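Local coordinates for oligopeptide-binding protein AppA (Bacillus subtilis, PDB 1XOC) that binds oligopeptides outside the cell membrane and delivers them to the App ABC transporter, a peptide permease that can replace the Opp system in sporulation and competence, at residues F278-V283 / A340-K345. Sequence-based numbering, arbitrary orientation.
Sequences FKDKKV and AEAGWK
Lys282 reaches across to Glu341 and Ala342, where the start of helix 281-289 meets the end of helix 332-341. Its side chain leaves the backbone with CG anti to N (chi1 -156°). The bond from CA to CB points toward the other segment; CG and CD make no close contact with it. The chain then bends at its last two torsions. Lys282 CE lies 3.6 Å from Glu341 CB and also packs near the backbone N and the methyl of Ala342. At the tip, Lys282 NZ makes a salt bridge with Glu341 OE1 at 3.3 Å, a weak hydrogen bond. The two side chains cross at about a right angle. NZ has a stronger partner in the carbonyl O of Met338, in the same helix as Glu341. Glu341 OE2 turns to Gln337.

Asp280 is the N-cap of helix 281-289. Asp280 OD1 accepts from Lys282 N at 3.0 Å, with the donor well above the carboxylate plane. Asp280 OD2 accepts a hydrogen bond from a water at 2.6 Å, and that water also donates to Ala342 O at 2.8 Å. One carboxylate therefore caps its own helix and is bridged to the end of the other. Replacing Asp280 by an alanine is likely to leave Lys282 N without its capping acceptor and to break the water bridge to Ala342 O.

On the apolar side of the contact, Val283 CG2 sits 3.9 Å from Ala342 CB. Val283 CG2 also meets the Trp344 ring obliquely, 3.9 Å from Trp344 NE1. Gly343 closes helix 332-341 in a Schellman motif, with its N bonded to Ala340 O. The chain then turns toward strand 354-355, where Lys345 forms backbone hydrogen bonds with Asp354. Val283 and Trp344 both rest on Phe360, through which strand 358-367 packs against both helix ends.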
loop_
_atom_site.group_PDB
_atom_site.type_symbol
_atom_site.label_atom_id
_atom_site.label_comp_id
_atom_site.label_asym_id
_atom_site.label_seq_id
_atom_site.Cartn_x
_atom_site.Cartn_y
_atom_site.Cartn_z
ATOM N N PHE A 278 18.226 -17.028 0.412
ATOM C CA PHE A 278 16.872 -17.049 -0.128
ATOM C C PHE A 278 16.817 -17.111 -1.642
ATOM O O PHE A 278 15.764 -16.950 -2.204
ATOM C CB PHE A 278 16.087 -15.830 0.375
ATOM C CG PHE A 278 16.088 -15.697 1.867
ATOM C CD1 PHE A 278 15.695 -16.759 2.658
ATOM C CD2 PHE A 278 16.501 -14.523 2.485
ATOM C CE1 PHE A 278 15.726 -16.677 4.025
ATOM C CE2 PHE A 278 16.518 -14.425 3.852
ATOM C CZ PHE A 278 16.129 -15.506 4.634
ATOM N N LYS A 279 17.936 -17.401 -2.297
ATOM C CA LYS A 279 17.942 -17.476 -3.746
ATOM C C LYS A 279 17.284 -18.748 -4.316
ATOM O O LYS A 279 16.689 -18.711 -5.397
ATOM C CB LYS A 279 19.373 -17.338 -4.259
ATOM C CG LYS A 279 19.924 -15.934 -4.110
ATOM C CD LYS A 279 21.366 -15.849 -4.628
ATOM C CE LYS A 279 21.954 -14.446 -4.457
ATOM N NZ LYS A 279 23.387 -14.385 -4.878
ATOM N N ASP A 280 17.396 -19.864 -3.589
ATOM C CA ASP A 280 16.881 -21.163 -4.039
ATOM C C ASP A 280 15.388 -21.259 -3.767
ATOM O O ASP A 280 14.948 -21.143 -2.621
ATOM C CB ASP A 280 17.617 -22.296 -3.311
ATOM C CG ASP A 280 17.276 -23.699 -3.842
ATOM O OD1 ASP A 280 16.421 -23.856 -4.735
ATOM O OD2 ASP A 280 17.891 -24.672 -3.348
ATOM N N LYS A 281 14.611 -21.473 -4.823
ATOM C CA LYS A 281 13.170 -21.684 -4.706
ATOM C C LYS A 281 12.824 -22.770 -3.687
ATOM O O LYS A 281 11.867 -22.626 -2.932
ATOM C CB LYS A 281 12.590 -22.089 -6.060
ATOM C CG LYS A 281 11.115 -22.443 -6.030
ATOM C CD LYS A 281 10.586 -22.796 -7.417
ATOM C CE LYS A 281 10.698 -24.272 -7.700
ATOM N NZ LYS A 281 10.177 -24.619 -9.046
ATOM N N LYS A 282 13.580 -23.870 -3.688
ATOM C CA LYS A 282 13.259 -24.988 -2.794
ATOM C C LYS A 282 13.414 -24.604 -1.320
ATOM O O LYS A 282 12.626 -25.044 -0.473
ATOM C CB LYS A 282 14.084 -26.233 -3.129
ATOM C CG LYS A 282 13.394 -27.492 -2.662
ATOM C CD LYS A 282 13.932 -28.733 -3.333
ATOM C CE LYS A 282 14.977 -29.356 -2.484
ATOM N NZ LYS A 282 14.370 -29.615 -1.171
ATOM N N VAL A 283 14.399 -23.758 -1.026
ATOM C CA VAL A 283 14.578 -23.224 0.328
ATOM C C VAL A 283 13.377 -22.353 0.726
ATOM O O VAL A 283 12.828 -22.528 1.815
ATOM C CB VAL A 283 15.926 -22.459 0.472
ATOM C CG1 VAL A 283 15.989 -21.613 1.765
ATOM C CG2 VAL A 283 17.086 -23.460 0.420
ATOM N N ALA A 340 17.474 -30.399 3.578
ATOM C CA ALA A 340 18.542 -31.387 3.395
ATOM C C ALA A 340 18.775 -31.637 1.912
ATOM O O ALA A 340 19.916 -31.614 1.446
ATOM C CB ALA A 340 18.190 -32.679 4.114
ATOM N N GLU A 341 17.692 -31.861 1.172
ATOM C CA GLU A 341 17.759 -32.009 -0.293
ATOM C C GLU A 341 18.409 -30.788 -0.963
ATOM O O GLU A 341 19.121 -30.935 -1.955
ATOM C CB GLU A 341 16.358 -32.249 -0.886
ATOM C CG GLU A 341 15.829 -33.674 -0.693
ATOM C CD GLU A 341 14.306 -33.815 -0.889
ATOM O OE1 GLU A 341 13.626 -32.829 -1.279
ATOM O OE2 GLU A 341 13.795 -34.940 -0.643
ATOM N N ALA A 342 18.173 -29.598 -0.410
ATOM C CA ALA A 342 18.767 -28.355 -0.915
ATOM C C ALA A 342 20.204 -28.110 -0.436
ATOM O O ALA A 342 20.770 -27.053 -0.713
ATOM C CB ALA A 342 17.888 -27.163 -0.566
ATOM N N GLY A 343 20.789 -29.065 0.285
ATOM C CA GLY A 343 22.191 -28.982 0.701
ATOM C C GLY A 343 22.451 -28.499 2.117
ATOM O O GLY A 343 23.606 -28.391 2.528
ATOM N N TRP A 344 21.392 -28.216 2.873
ATOM C CA TRP A 344 21.532 -27.699 4.233
ATOM C C TRP A 344 21.473 -28.824 5.257
ATOM O O TRP A 344 20.528 -29.614 5.273
ATOM C CB TRP A 344 20.449 -26.652 4.527
ATOM C CG TRP A 344 20.661 -25.408 3.772
ATOM C CD1 TRP A 344 20.126 -25.089 2.553
ATOM C CD2 TRP A 344 21.489 -24.297 4.149
ATOM N NE1 TRP A 344 20.569 -23.852 2.152
ATOM C CE2 TRP A 344 21.401 -23.341 3.113
ATOM C CE3 TRP A 344 22.277 -24.008 5.268
ATOM C CZ2 TRP A 344 22.089 -22.125 3.152
ATOM C CZ3 TRP A 344 22.960 -22.795 5.310
ATOM C CH2 TRP A 344 22.847 -21.862 4.259
ATOM N N LYS A 345 22.505 -28.915 6.090
ATOM C CA LYS A 345 22.469 -29.773 7.266
ATOM C C LYS A 345 23.450 -29.239 8.296
ATOM O O LYS A 345 24.416 -28.572 7.947
ATOM C CB LYS A 345 22.770 -31.231 6.892
ATOM C CG LYS A 345 24.226 -31.604 6.800
ATOM C CD LYS A 345 24.402 -33.135 6.716
ATOM C CE LYS A 345 23.936 -33.701 5.355
ATOM N NZ LYS A 345 22.454 -33.623 5.108
HETATM O O HOH W 1 20.225 -24.762 -2.257
#